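Long-range contacts in pectate lyase (Pectobacterium carotovorum, PDB 4U49), which probably cleaves polygalacturonate and methylated pectins from within the chain by calcium-dependent beta-elimination, leaving unsaturated galacturonosyl ends: residues A[23-28]-A[164-169]; A[88-93]-A[100-105]; A[314-319]-A[326-331]. All coordinates share one frame; numbering follows the deposited sequence.

Contact 1: residues A[23-28]-A[164-169]; sequences DTMLML and IKNLRI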
ATOM      1  N   ASP A  23     -16.166  -3.829 -14.641  1.00 30.79           N
ATOM      2  CA  ASP A  23     -16.566  -2.931 -13.566  1.00 26.18           C
ATOM      3  C   ASP A  23     -15.347  -2.301 -12.907  1.00 21.86           C
ATOM      4  O   ASP A  23     -14.280  -2.908 -12.826  1.00 24.38           O
ATOM      5  CB  ASP A  23     -17.399  -3.670 -12.513  1.00 30.89           C
ATOM      6  CG  ASP A  23     -18.763  -4.092 -13.031  1.00 38.25           C
ATOM      7  OD1 ASP A  23     -19.632  -3.212 -13.217  1.00 35.13           O
ATOM      8  OD2 ASP A  23     -18.972  -5.307 -13.239  1.00 40.64           O
ATOM      9  N   THR A  24     -15.517  -1.071 -12.443  1.00 19.69           N
ATOM     10  CA  THR A  24     -14.515  -0.423 -11.614  1.00 18.16           C
ATOM     11  C   THR A  24     -15.135  -0.157 -10.253  1.00 17.42           C
ATOM     12  O   THR A  24     -16.191   0.471 -10.161  1.00 16.68           O
ATOM     13  CB  THR A  24     -14.016   0.891 -12.229  1.00 19.44           C
ATOM     14  OG1 THR A  24     -13.402   0.622 -13.497  1.00 19.74           O
ATOM     15  CG2 THR A  24     -13.003   1.555 -11.309  1.00 19.08           C
ATOM     16  N   MET A  25     -14.494  -0.661  -9.204  1.00 14.47           N
ATOM     17  CA  MET A  25     -14.967  -0.447  -7.843  1.00 14.92           C
ATOM     18  C   MET A  25     -14.202   0.688  -7.189  1.00 16.59           C
ATOM     19  O   MET A  25     -12.999   0.579  -6.956  1.00 16.87           O
ATOM     20  CB  MET A  25     -14.826  -1.717  -7.007  1.00 18.22           C
ATOM     21  CG  MET A  25     -15.102  -1.503  -5.525  1.00 27.11           C
ATOM     22  SD  MET A  25     -16.857  -1.353  -5.144  1.00 40.32           S
ATOM     23  CE  MET A  25     -16.788  -0.865  -3.423  1.00 27.48           C
ATOM     24  N   LEU A  26     -14.909   1.773  -6.895  1.00 16.23           N
ATOM     25  CA  LEU A  26     -14.315   2.941  -6.257  1.00 14.03           C
ATOM     26  C   LEU A  26     -14.681   3.012  -4.779  1.00 16.25           C
ATOM     27  O   LEU A  26     -15.848   2.879  -4.411  1.00 15.16           O
ATOM     28  CB  LEU A  26     -14.764   4.221  -6.973  1.00 15.82           C
ATOM     29  CG  LEU A  26     -14.331   5.563  -6.380  1.00 13.84           C
ATOM     30  CD1 LEU A  26     -12.819   5.709  -6.424  1.00 13.73           C
ATOM     31  CD2 LEU A  26     -15.008   6.711  -7.118  1.00 15.83           C
ATOM     32  N   MET A  27     -13.670   3.219  -3.940  1.00 14.84           N
ATOM     33  CA  MET A  27     -13.855   3.431  -2.508  1.00 14.55           C
ATOM     34  C   MET A  27     -13.162   4.725  -2.102  1.00 18.30           C
ATOM     35  O   MET A  27     -12.283   5.206  -2.816  1.00 16.35           O
ATOM     36  CB  MET A  27     -13.287   2.264  -1.699  1.00 15.18           C
ATOM     37  CG  MET A  27     -13.759   0.898  -2.140  1.00 20.48           C
ATOM     38  SD  MET A  27     -13.209  -0.386  -1.001  1.00 28.06           S
ATOM     39  CE  MET A  27     -11.466  -0.002  -0.860  1.00 22.03           C
ATOM     40  N   LEU A  28     -13.530   5.285  -0.955  1.00 15.65           N
ATOM     41  CA  LEU A  28     -12.850   6.491  -0.500  1.00 14.65           C
ATOM     42  C   LEU A  28     -12.571   6.506   0.995  1.00 15.59           C
ATOM     43  O   LEU A  28     -13.179   5.769   1.773  1.00 16.92           O
ATOM     44  CB  LEU A  28     -13.652   7.739  -0.891  1.00 21.63           C
ATOM     45  CG  LEU A  28     -15.130   7.877  -0.530  1.00 24.04           C
ATOM     46  CD1 LEU A  28     -15.317   8.307   0.923  1.00 23.96           C
ATOM     47  CD2 LEU A  28     -15.802   8.871  -1.469  1.00 19.77           C
ATOM     48  N   ILE A 164      -7.032 -10.622  -3.229  1.00 15.97           N
ATOM     49  CA  ILE A 164      -8.180 -10.014  -2.579  1.00 16.98           C
ATOM     50  C   ILE A 164      -8.316  -8.573  -3.060  1.00 17.61           C
ATOM     51  O   ILE A 164      -7.319  -7.881  -3.270  1.00 15.70           O
ATOM     52  CB  ILE A 164      -8.062 -10.078  -1.036  1.00 16.00           C
ATOM     53  CG1 ILE A 164      -9.385  -9.682  -0.374  1.00 18.27           C
ATOM     54  CG2 ILE A 164      -6.907  -9.223  -0.534  1.00 15.37           C
ATOM     55  CD1 ILE A 164      -9.498 -10.134   1.062  1.00 18.86           C
ATOM     56  N   LYS A 165      -9.551  -8.132  -3.274  1.00 16.78           N
ATOM     57  CA  LYS A 165      -9.772  -6.775  -3.753  1.00 15.31           C
ATOM     58  C   LYS A 165     -10.980  -6.102  -3.113  1.00 16.41           C
ATOM     59  O   LYS A 165     -11.894  -6.771  -2.628  1.00 16.86           O
ATOM     60  CB  LYS A 165      -9.918  -6.764  -5.280  1.00 17.23           C
ATOM     61  CG  LYS A 165     -11.058  -7.604  -5.817  1.00 22.72           C
ATOM     62  CD  LYS A 165     -11.082  -7.574  -7.340  1.00 26.48           C
ATOM     63  CE  LYS A 165      -9.764  -8.065  -7.916  1.00 28.54           C
ATOM     64  NZ  LYS A 165      -9.787  -8.109  -9.406  1.00 43.93           N
ATOM     65  N   ASN A 166     -10.948  -4.771  -3.100  1.00 16.85           N
ATOM     66  CA  ASN A 166     -12.062  -3.948  -2.637  1.00 17.25           C
ATOM     67  C   ASN A 166     -12.459  -4.244  -1.192  1.00 17.93           C
ATOM     68  O   ASN A 166     -13.568  -4.698  -0.920  1.00 17.85           O
ATOM     69  CB  ASN A 166     -13.258  -4.137  -3.571  1.00 16.28           C
ATOM     70  CG  ASN A 166     -12.887  -3.937  -5.026  1.00 19.30           C
ATOM     71  OD1 ASN A 166     -12.069  -3.077  -5.354  1.00 18.97           O
ATOM     72  ND2 ASN A 166     -13.481  -4.732  -5.909  1.00 17.90           N
ATOM     73  N   LEU A 167     -11.541  -3.975  -0.270  1.00 15.29           N
ATOM     74  CA  LEU A 167     -11.749  -4.296   1.135  1.00 14.32           C
ATOM     75  C   LEU A 167     -11.336  -3.148   2.042  1.00 14.22           C
ATOM     76  O   LEU A 167     -10.333  -2.476   1.798  1.00 15.19           O
ATOM     77  CB  LEU A 167     -10.968  -5.559   1.513  1.00 13.46           C
ATOM     78  CG  LEU A 167     -10.961  -5.962   2.991  1.00 14.01           C
ATOM     79  CD1 LEU A 167     -12.351  -6.383   3.451  1.00 15.12           C
ATOM     80  CD2 LEU A 167      -9.945  -7.067   3.248  1.00 16.29           C
ATOM     81  N   ARG A 168     -12.119  -2.929   3.091  1.00 14.07           N
ATOM     82  CA  ARG A 168     -11.763  -1.974   4.124  1.00 15.23           C
ATOM     83  C   ARG A 168     -11.407  -2.729   5.398  1.00 15.10           C
ATOM     84  O   ARG A 168     -12.176  -3.569   5.864  1.00 17.17           O
ATOM     85  CB  ARG A 168     -12.913  -0.995   4.371  1.00 18.43           C
ATOM     86  CG  ARG A 168     -12.572   0.168   5.284  1.00 26.56           C
ATOM     87  CD  ARG A 168     -13.727   1.164   5.342  1.00 29.73           C
ATOM     88  NE  ARG A 168     -14.108   1.633   4.015  1.00 21.13           N
ATOM     89  CZ  ARG A 168     -13.707   2.782   3.478  1.00 22.05           C
ATOM     90  NH1 ARG A 168     -12.914   3.598   4.157  1.00 19.10           N
ATOM     91  NH2 ARG A 168     -14.103   3.115   2.260  1.00 20.46           N
ATOM     92  N   ILE A 169     -10.226  -2.459   5.939  1.00 14.56           N
ATOM     93  CA  ILE A 169      -9.838  -3.042   7.217  1.00 15.82           C
ATOM     94  C   ILE A 169     -10.123  -2.011   8.295  1.00 17.12           C
ATOM     95  O   ILE A 169      -9.670  -0.870   8.209  1.00 18.06           O
ATOM     96  CB  ILE A 169      -8.365  -3.467   7.228  1.00 14.77           C
ATOM     97  CG1 ILE A 169      -8.142  -4.564   6.184  1.00 16.51           C
ATOM     98  CG2 ILE A 169      -7.964  -3.980   8.608  1.00 16.71           C
ATOM     99  CD1 ILE A 169      -6.717  -5.049   6.098  1.00 23.08           C
TER

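Contact 2: residues A[88-93]-A[100-105]; sequences YWVDTV and LKSNAA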
ATOM      1  N   TYR A  88     -18.145  10.823  -5.767  1.00 14.19           N
ATOM      2  CA  TYR A  88     -17.026  10.730  -6.698  1.00 15.83           C
ATOM      3  C   TYR A  88     -17.246   9.617  -7.715  1.00 15.84           C
ATOM      4  O   TYR A  88     -17.936   8.637  -7.434  1.00 17.74           O
ATOM      5  CB  TYR A  88     -15.712  10.479  -5.955  1.00 14.31           C
ATOM      6  CG  TYR A  88     -15.193  11.639  -5.136  1.00 15.23           C
ATOM      7  CD1 TYR A  88     -14.295  12.549  -5.677  1.00 17.96           C
ATOM      8  CD2 TYR A  88     -15.583  11.810  -3.812  1.00 17.06           C
ATOM      9  CE1 TYR A  88     -13.808  13.604  -4.928  1.00 19.79           C
ATOM     10  CE2 TYR A  88     -15.102  12.862  -3.055  1.00 16.18           C
ATOM     11  CZ  TYR A  88     -14.213  13.754  -3.618  1.00 21.07           C
ATOM     12  OH  TYR A  88     -13.727  14.803  -2.875  1.00 21.17           O
ATOM     13  N   TRP A  89     -16.651   9.784  -8.894  1.00 14.17           N
ATOM     14  CA  TRP A  89     -16.596   8.747  -9.922  1.00 16.55           C
ATOM     15  C   TRP A  89     -15.209   8.714 -10.547  1.00 14.31           C
ATOM     16  O   TRP A  89     -14.554   9.750 -10.646  1.00 16.26           O
ATOM     17  CB  TRP A  89     -17.622   8.993 -11.034  1.00 16.96           C
ATOM     18  CG  TRP A  89     -19.048   8.981 -10.619  1.00 20.45           C
ATOM     19  CD1 TRP A  89     -19.932   7.949 -10.754  1.00 20.99           C
ATOM     20  CD2 TRP A  89     -19.778  10.062 -10.030  1.00 19.42           C
ATOM     21  NE1 TRP A  89     -21.164   8.318 -10.278  1.00 20.81           N
ATOM     22  CE2 TRP A  89     -21.096   9.609  -9.823  1.00 22.91           C
ATOM     23  CE3 TRP A  89     -19.443  11.364  -9.648  1.00 18.14           C
ATOM     24  CZ2 TRP A  89     -22.081  10.413  -9.251  1.00 27.19           C
ATOM     25  CZ3 TRP A  89     -20.421  12.161  -9.080  1.00 20.60           C
ATOM     26  CH2 TRP A  89     -21.724  11.682  -8.885  1.00 22.95           C
ATOM     27  N   VAL A  90     -14.764   7.538 -10.981  1.00 13.79           N
ATOM     28  CA  VAL A  90     -13.616   7.470 -11.882  1.00 15.19           C
ATOM     29  C   VAL A  90     -14.037   6.808 -13.197  1.00 19.32           C
ATOM     30  O   VAL A  90     -14.766   5.812 -13.208  1.00 19.24           O
ATOM     31  CB  VAL A  90     -12.410   6.711 -11.263  1.00 16.16           C
ATOM     32  CG1 VAL A  90     -11.900   7.437 -10.027  1.00 15.27           C
ATOM     33  CG2 VAL A  90     -12.774   5.276 -10.923  1.00 21.04           C
ATOM     34  N   ASP A  91     -13.603   7.396 -14.306  1.00 16.75           N
ATOM     35  CA  ASP A  91     -13.853   6.839 -15.628  1.00 21.74           C
ATOM     36  C   ASP A  91     -12.547   6.302 -16.182  1.00 23.94           C
ATOM     37  O   ASP A  91     -11.526   6.980 -16.116  1.00 24.23           O
ATOM     38  CB  ASP A  91     -14.435   7.893 -16.580  1.00 22.68           C
ATOM     39  CG  ASP A  91     -15.902   8.189 -16.315  1.00 28.31           C
ATOM     40  OD1 ASP A  91     -16.425   7.764 -15.264  1.00 29.16           O
ATOM     41  OD2 ASP A  91     -16.531   8.860 -17.162  1.00 28.67           O
ATOM     42  N   THR A  92     -12.566   5.087 -16.716  1.00 19.29           N
ATOM     43  CA  THR A  92     -11.385   4.568 -17.393  1.00 20.31           C
ATOM     44  C   THR A  92     -11.614   4.559 -18.895  1.00 26.30           C
ATOM     45  O   THR A  92     -12.693   4.204 -19.368  1.00 26.65           O
ATOM     46  CB  THR A  92     -11.018   3.151 -16.926  1.00 22.78           C
ATOM     47  OG1 THR A  92     -12.050   2.237 -17.314  1.00 26.77           O
ATOM     48  CG2 THR A  92     -10.845   3.117 -15.416  1.00 18.72           C
ATOM     49  N   VAL A  93     -10.595   4.967 -19.641  1.00 21.71           N
ATOM     50  CA  VAL A  93     -10.667   4.964 -21.094  1.00 23.55           C
ATOM     51  C   VAL A  93      -9.721   3.900 -21.641  1.00 24.55           C
ATOM     52  O   VAL A  93      -8.533   3.891 -21.319  1.00 22.24           O
ATOM     53  CB  VAL A  93     -10.317   6.342 -21.680  1.00 22.79           C
ATOM     54  CG1 VAL A  93     -10.499   6.345 -23.189  1.00 23.40           C
ATOM     55  CG2 VAL A  93     -11.178   7.420 -21.038  1.00 23.19           C
ATOM     56  N   LEU A 100     -15.470   3.353 -19.281  1.00 19.78           N
ATOM     57  CA  LEU A 100     -16.129   2.632 -18.203  1.00 20.59           C
ATOM     58  C   LEU A 100     -16.220   3.502 -16.957  1.00 21.27           C
ATOM     59  O   LEU A 100     -15.205   3.970 -16.445  1.00 20.07           O
ATOM     60  CB  LEU A 100     -15.378   1.335 -17.894  1.00 18.07           C
ATOM     61  CG  LEU A 100     -15.792   0.553 -16.645  1.00 25.90           C
ATOM     62  CD1 LEU A 100     -17.198  -0.007 -16.793  1.00 25.44           C
ATOM     63  CD2 LEU A 100     -14.789  -0.556 -16.356  1.00 24.14           C
ATOM     64  N   LYS A 101     -17.441   3.719 -16.482  1.00 21.59           N
ATOM     65  CA  LYS A 101     -17.662   4.514 -15.280  1.00 19.01           C
ATOM     66  C   LYS A 101     -17.719   3.631 -14.041  1.00 19.90           C
ATOM     67  O   LYS A 101     -18.338   2.565 -14.050  1.00 18.23           O
ATOM     68  CB  LYS A 101     -18.953   5.325 -15.403  1.00 18.72           C
ATOM     69  CG  LYS A 101     -19.004   6.225 -16.631  1.00 25.72           C
ATOM     70  CD  LYS A 101     -20.312   7.000 -16.702  1.00 31.82           C
ATOM     71  CE  LYS A 101     -21.501   6.062 -16.840  1.00 33.06           C
ATOM     72  NZ  LYS A 101     -22.787   6.806 -16.899  1.00 38.29           N
ATOM     73  N   SER A 102     -17.070   4.077 -12.972  1.00 16.18           N
ATOM     74  CA  SER A 102     -17.124   3.363 -11.704  1.00 17.08           C
ATOM     75  C   SER A 102     -18.479   3.554 -11.035  1.00 16.97           C
ATOM     76  O   SER A 102     -19.315   4.319 -11.510  1.00 15.44           O
ATOM     77  CB  SER A 102     -16.030   3.853 -10.761  1.00 14.06           C
ATOM     78  OG  SER A 102     -16.334   5.163 -10.307  1.00 13.57           O
ATOM     79  N   ASN A 103     -18.680   2.861  -9.921  1.00 17.33           N
ATOM     80  CA  ASN A 103     -19.774   3.188  -9.021  1.00 16.70           C
ATOM     81  C   ASN A 103     -19.577   4.596  -8.483  1.00 17.35           C
ATOM     82  O   ASN A 103     -18.451   5.097  -8.436  1.00 15.19           O
ATOM     83  CB  ASN A 103     -19.838   2.194  -7.863  1.00 16.79           C
ATOM     84  CG  ASN A 103     -18.546   2.151  -7.067  1.00 16.32           C
ATOM     85  OD1 ASN A 103     -17.520   1.697  -7.566  1.00 15.96           O
ATOM     86  ND2 ASN A 103     -18.592   2.621  -5.822  1.00 15.21           N
ATOM     87  N   ALA A 104     -20.668   5.236  -8.084  1.00 13.71           N
ATOM     88  CA  ALA A 104     -20.570   6.482  -7.341  1.00 19.53           C
ATOM     89  C   ALA A 104     -20.119   6.163  -5.922  1.00 19.03           C
ATOM     90  O   ALA A 104     -20.634   5.238  -5.296  1.00 20.06           O
ATOM     91  CB  ALA A 104     -21.901   7.219  -7.336  1.00 20.03           C
ATOM     92  N   ALA A 105     -19.141   6.911  -5.427  1.00 16.42           N
ATOM     93  CA  ALA A 105     -18.667   6.743  -4.061  1.00 21.33           C
ATOM     94  C   ALA A 105     -18.961   8.006  -3.269  1.00 19.18           C
ATOM     95  O   ALA A 105     -18.657   9.108  -3.718  1.00 19.64           O
ATOM     96  CB  ALA A 105     -17.178   6.430  -4.040  1.00 18.30           C
TER
HETATM   97  O   HOH W   1     -13.802   3.319 -14.348  1.00 24.06           O

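Contact 3: residues A[314-319]-A[326-331]; sequences EFNGVE and DKYGEF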
ATOM      1  N   GLU A 314      21.110   1.559   3.255  1.00 14.74           N
ATOM      2  CA  GLU A 314      21.817   0.289   3.244  1.00 12.48           C
ATOM      3  C   GLU A 314      22.321  -0.048   4.640  1.00 14.22           C
ATOM      4  O   GLU A 314      22.802   0.824   5.360  1.00 14.25           O
ATOM      5  CB  GLU A 314      22.975   0.328   2.246  1.00 15.65           C
ATOM      6  CG  GLU A 314      22.515   0.458   0.798  1.00 14.99           C
ATOM      7  CD  GLU A 314      23.657   0.477  -0.198  1.00 17.21           C
ATOM      8  OE1 GLU A 314      23.367   0.546  -1.411  1.00 15.26           O
ATOM      9  OE2 GLU A 314      24.834   0.414   0.219  1.00 17.86           O
ATOM     10  N   PHE A 315      22.193  -1.317   5.007  1.00 12.98           N
ATOM     11  CA  PHE A 315      22.608  -1.810   6.318  1.00 13.19           C
ATOM     12  C   PHE A 315      23.517  -3.023   6.168  1.00 14.91           C
ATOM     13  O   PHE A 315      23.573  -3.641   5.104  1.00 13.58           O
ATOM     14  CB  PHE A 315      21.394  -2.200   7.171  1.00 15.59           C
ATOM     15  CG  PHE A 315      20.483  -1.054   7.511  1.00 16.97           C
ATOM     16  CD1 PHE A 315      20.539  -0.454   8.758  1.00 18.16           C
ATOM     17  CD2 PHE A 315      19.556  -0.592   6.590  1.00 16.15           C
ATOM     18  CE1 PHE A 315      19.695   0.591   9.078  1.00 21.32           C
ATOM     19  CE2 PHE A 315      18.712   0.454   6.901  1.00 17.31           C
ATOM     20  CZ  PHE A 315      18.783   1.049   8.147  1.00 18.40           C
ATOM     21  N   ASN A 316      24.222  -3.367   7.240  1.00 13.69           N
ATOM     22  CA  ASN A 316      24.900  -4.653   7.316  1.00 14.85           C
ATOM     23  C   ASN A 316      24.022  -5.629   8.089  1.00 17.70           C
ATOM     24  O   ASN A 316      23.748  -5.426   9.272  1.00 17.81           O
ATOM     25  CB  ASN A 316      26.270  -4.517   7.982  1.00 16.18           C
ATOM     26  CG  ASN A 316      27.036  -5.826   8.011  1.00 21.95           C
ATOM     27  OD1 ASN A 316      27.392  -6.334   9.079  1.00 22.54           O
ATOM     28  ND2 ASN A 316      27.287  -6.386   6.834  1.00 13.60           N
ATOM     29  N   GLY A 317      23.562  -6.675   7.413  1.00 16.10           N
ATOM     30  CA  GLY A 317      22.686  -7.649   8.037  1.00 14.25           C
ATOM     31  C   GLY A 317      23.476  -8.674   8.827  1.00 18.13           C
ATOM     32  O   GLY A 317      24.502  -9.166   8.362  1.00 18.87           O
ATOM     33  N   VAL A 318      23.001  -8.992  10.026  1.00 17.60           N
ATOM     34  CA  VAL A 318      23.688  -9.958  10.876  1.00 21.56           C
ATOM     35  C   VAL A 318      22.739 -11.027  11.403  1.00 23.22           C
ATOM     36  O   VAL A 318      21.518 -10.866  11.368  1.00 20.54           O
ATOM     37  CB  VAL A 318      24.378  -9.276  12.078  1.00 20.61           C
ATOM     38  CG1 VAL A 318      25.407  -8.263  11.604  1.00 23.11           C
ATOM     39  CG2 VAL A 318      23.349  -8.618  12.990  1.00 20.40           C
ATOM     40  N   GLU A 319      23.316 -12.124  11.879  1.00 20.88           N
ATOM     41  CA  GLU A 319      22.560 -13.156  12.572  1.00 25.77           C
ATOM     42  C   GLU A 319      22.266 -12.693  13.992  1.00 24.97           C
ATOM     43  O   GLU A 319      23.109 -12.053  14.622  1.00 25.00           O
ATOM     44  CB  GLU A 319      23.335 -14.477  12.585  1.00 28.99           C
ATOM     45  CG  GLU A 319      22.654 -15.596  13.354  1.00 27.28           C
ATOM     46  CD  GLU A 319      21.399 -16.094  12.663  1.00 24.99           C
ATOM     47  OE1 GLU A 319      21.275 -15.888  11.437  1.00 25.63           O
ATOM     48  OE2 GLU A 319      20.535 -16.686  13.344  1.00 24.64           O
ATOM     49  N   ASP A 326      24.579  -2.501  11.602  1.00 17.58           N
ATOM     50  CA  ASP A 326      25.016  -1.126  11.413  1.00 13.76           C
ATOM     51  C   ASP A 326      24.348  -0.502  10.193  1.00 15.95           C
ATOM     52  O   ASP A 326      24.089  -1.180   9.200  1.00 14.77           O
ATOM     53  CB  ASP A 326      26.535  -1.059  11.265  1.00 15.41           C
ATOM     54  CG  ASP A 326      27.257  -1.627  12.463  1.00 16.95           C
ATOM     55  OD1 ASP A 326      26.913  -1.245  13.601  1.00 17.57           O
ATOM     56  OD2 ASP A 326      28.161  -2.462  12.264  1.00 16.83           O
ATOM     57  N   LYS A 327      24.069   0.793  10.279  1.00 15.07           N
ATOM     58  CA  LYS A 327      23.525   1.535   9.146  1.00 18.17           C
ATOM     59  C   LYS A 327      24.645   2.210   8.360  1.00 17.59           C
ATOM     60  O   LYS A 327      25.462   2.925   8.937  1.00 21.00           O
ATOM     61  CB  LYS A 327      22.517   2.586   9.617  1.00 17.40           C
ATOM     62  CG  LYS A 327      21.999   3.469   8.488  1.00 16.70           C
ATOM     63  CD  LYS A 327      21.294   4.710   9.013  1.00 24.21           C
ATOM     64  CE  LYS A 327      19.954   4.373   9.639  1.00 27.88           C
ATOM     65  NZ  LYS A 327      19.233   5.611  10.055  1.00 31.37           N
ATOM     66  N   TYR A 328      24.689   1.979   7.051  1.00 17.39           N
ATOM     67  CA  TYR A 328      25.683   2.633   6.204  1.00 18.21           C
ATOM     68  C   TYR A 328      25.221   4.020   5.777  1.00 17.52           C
ATOM     69  O   TYR A 328      26.040   4.898   5.513  1.00 17.49           O
ATOM     70  CB  TYR A 328      25.991   1.801   4.956  1.00 14.90           C
ATOM     71  CG  TYR A 328      26.688   0.482   5.208  1.00 16.12           C
ATOM     72  CD1 TYR A 328      26.081  -0.717   4.862  1.00 15.11           C
ATOM     73  CD2 TYR A 328      27.957   0.435   5.783  1.00 15.11           C
ATOM     74  CE1 TYR A 328      26.709  -1.925   5.078  1.00 14.62           C
ATOM     75  CE2 TYR A 328      28.595  -0.777   6.003  1.00 19.07           C
ATOM     76  CZ  TYR A 328      27.965  -1.952   5.645  1.00 16.88           C
ATOM     77  OH  TYR A 328      28.575  -3.167   5.856  1.00 19.09           O
ATOM     78  N   GLY A 329      23.907   4.206   5.693  1.00 13.90           N
ATOM     79  CA  GLY A 329      23.342   5.487   5.308  1.00 15.92           C
ATOM     80  C   GLY A 329      22.444   5.394   4.089  1.00 17.89           C
ATOM     81  O   GLY A 329      22.054   4.303   3.678  1.00 15.96           O
ATOM     82  N   GLU A 330      22.113   6.546   3.517  1.00 18.41           N
ATOM     83  CA  GLU A 330      21.247   6.601   2.344  1.00 18.86           C
ATOM     84  C   GLU A 330      22.063   6.514   1.060  1.00 18.51           C
ATOM     85  O   GLU A 330      23.113   7.147   0.940  1.00 17.76           O
ATOM     86  CB  GLU A 330      20.416   7.884   2.350  1.00 20.39           C
ATOM     87  CG  GLU A 330      19.426   7.983   1.204  1.00 20.66           C
ATOM     88  CD  GLU A 330      18.587   9.243   1.269  1.00 24.16           C
ATOM     89  OE1 GLU A 330      19.072  10.253   1.823  1.00 30.52           O
ATOM     90  OE2 GLU A 330      17.442   9.223   0.773  1.00 16.74           O
ATOM     91  N   PHE A 331      21.576   5.735   0.099  1.00 16.96           N
ATOM     92  CA  PHE A 331      22.299   5.532  -1.149  1.00 14.81           C
ATOM     93  C   PHE A 331      21.396   5.601  -2.371  1.00 17.53           C
ATOM     94  O   PHE A 331      20.199   5.314  -2.294  1.00 16.79           O
ATOM     95  CB  PHE A 331      23.029   4.190  -1.127  1.00 17.14           C
ATOM     96  CG  PHE A 331      24.153   4.136  -0.138  1.00 17.34           C
ATOM     97  CD1 PHE A 331      25.437   4.486  -0.513  1.00 18.99           C
ATOM     98  CD2 PHE A 331      23.921   3.742   1.168  1.00 16.06           C
ATOM     99  CE1 PHE A 331      26.472   4.440   0.398  1.00 18.00           C
ATOM    100  CE2 PHE A 331      24.950   3.698   2.082  1.00 16.81           C
ATOM    101  CZ  PHE A 331      26.228   4.045   1.695  1.00 18.76           C
TER
HETATM  102  O   HOH W   2      27.186  -5.079   4.518  1.00 19.46           O
HETATM  103  O   HOH W   3      26.862  -4.721  11.364  1.00 20.26           O

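Contact 1: residues A[23-28]-A[164-169]
M25 lays CB and CG obliquely across the amide of N166: CG of M25 rests 3.3 Å from CG of N166, and CB of M25 is about equally far from OD1 and ND2 of N166. The methionine gets there because its CG stands opposite the backbone N (chi1 171°) and the chain bends at chi2. The amide is fixed in rotation by S40 and N189 at OD1 and by D136 at ND2, which satisfy its buried polar atoms. M27 reaches the chain corner at N166, with SD of M27 3.9 Å from C of N166 and CE 3.8 Å from O of L167. R168 bends at chi3 and presents the end of its guanidinium to one backbone oxygen. NH2 of R168 lies 2.9 Å from O of L28, at an N-H...O angle of 158°, and NH1 of R168 makes a longer, more bent bond of 3.2 Å to that O of L28. The oxygen lies near the guanidinium plane, both nitrogens on one face of the carbonyl plane. The three-stranded N-terminal sheet thus meets a parallel beta-helix coil through methionine packing and a forked arginine grip, its charge probably balanced by a salt bridge from NH1 to E193.

Contact 2: residues A[88-93]-A[100-105]
The backbones of 88-93 and 100-105 run antiparallel as two ladders offset by one residue, Y88 pairing with A105 at one end and T92 with L100 at the other, both as hydrogen-bonded pairs. Between them S102 stands in with its side chain: OG of S102 accepts from N of V90 at 2.9 Å, almost straight at 171°, and itself donates to O of N103. Its hydroxyl sits between the backbone N and the carbonyl carbon (chi1 71°), which turns it to the neighbouring strand, while N of S102 donates to O of V90. One water donates to both O of V90 and O of L100. CG2 of V90 packs 3.6 Å from CB of S102.

W89 spreads its indole over A104. CA of A104 lies 3.9 Å from the centroid of the five-membered ring, over its face in a CH-pi contact, and CB of A104 comes within 3.2 Å of NE1 of W89. O of S102 lies at the edge of the ring, in its plane. D91 and K101 run side by side, OD1 of D91 touching CG of K101 at 3.3 Å while NZ of K101 stays 6.6 Å from OD2 of D91. T92 and L100 are alongside, with OG1 of T92 3.5 Å from CB of L100.

Strand 87-94 hydrogen-bonds on its other flank to 46-54, which leaves 99-106 outermost in this four-stranded antiparallel sheet. Y88, V90, L100 and S102 pack on strand 24-31; Y88, V90 and L100 also touch strand 34-41, joining the two sheets of a beta-sandwich with fibronectin type III-like topology.

Contact 3: residues A[314-319]-A[326-331]
E314 stretches its side chain over the ring of F331. CB of E314 starts 3.7 Å from CD2 of F331, CG stays about as close to that CD2, and CD closes to 3.5 Å from it. At the tip the carboxylate stacks on the ring, the planes only 17° apart: OE2 sits over one face, offset toward the rim, and OE1 of E314 lies 3.7 Å from CB of F331. Both oxygens have outside partners, OE2 a salt bridge to R288 and OE1 a hydrogen bond to T334, which fix the carboxylate's rotation. Opposite E314, strand 327-330 forms a classic beta bulge in the hairpin with 312-315: O of E314 accepts from N of Y328 and N of E314 donates to O of G329. Beyond the bulge N of N316 donates to O of D326. F315 and K327 lie alongside on one face, CE1 of F315 3.5 Å from CB of K327, and the phenyl ring also meets R255 in a cation-pi contact. Y328 leans toward N316, its OH 3.4 Å from CB of N316, and a water links that hydroxyl to ND2 of N316, 2.7 Å from both.

Contacts 1 and 2 adjoin, their centres 12 Å apart, and contact 2 is nested within the loop that contact 1 closes. They meet along strand 24-31 of contact 1: OD1 of N103 lies 2.7 Å from N of L26, a probable hydrogen bond, and CD2 of L100 packs on OG1 of T24. T24 and L26 face the hairpin, M25 and M27 the beta-helix. Contact 3 belongs to a separate hairpin on the opposite side of the chain's centre, about 37 Å from contact 1 and 44 Å from contact 2 between centres. Contact 1 lies nearest the calcium site: the side chain of R168 is about 10 Å from that of the calcium ligand D194, though no calcium is bound here.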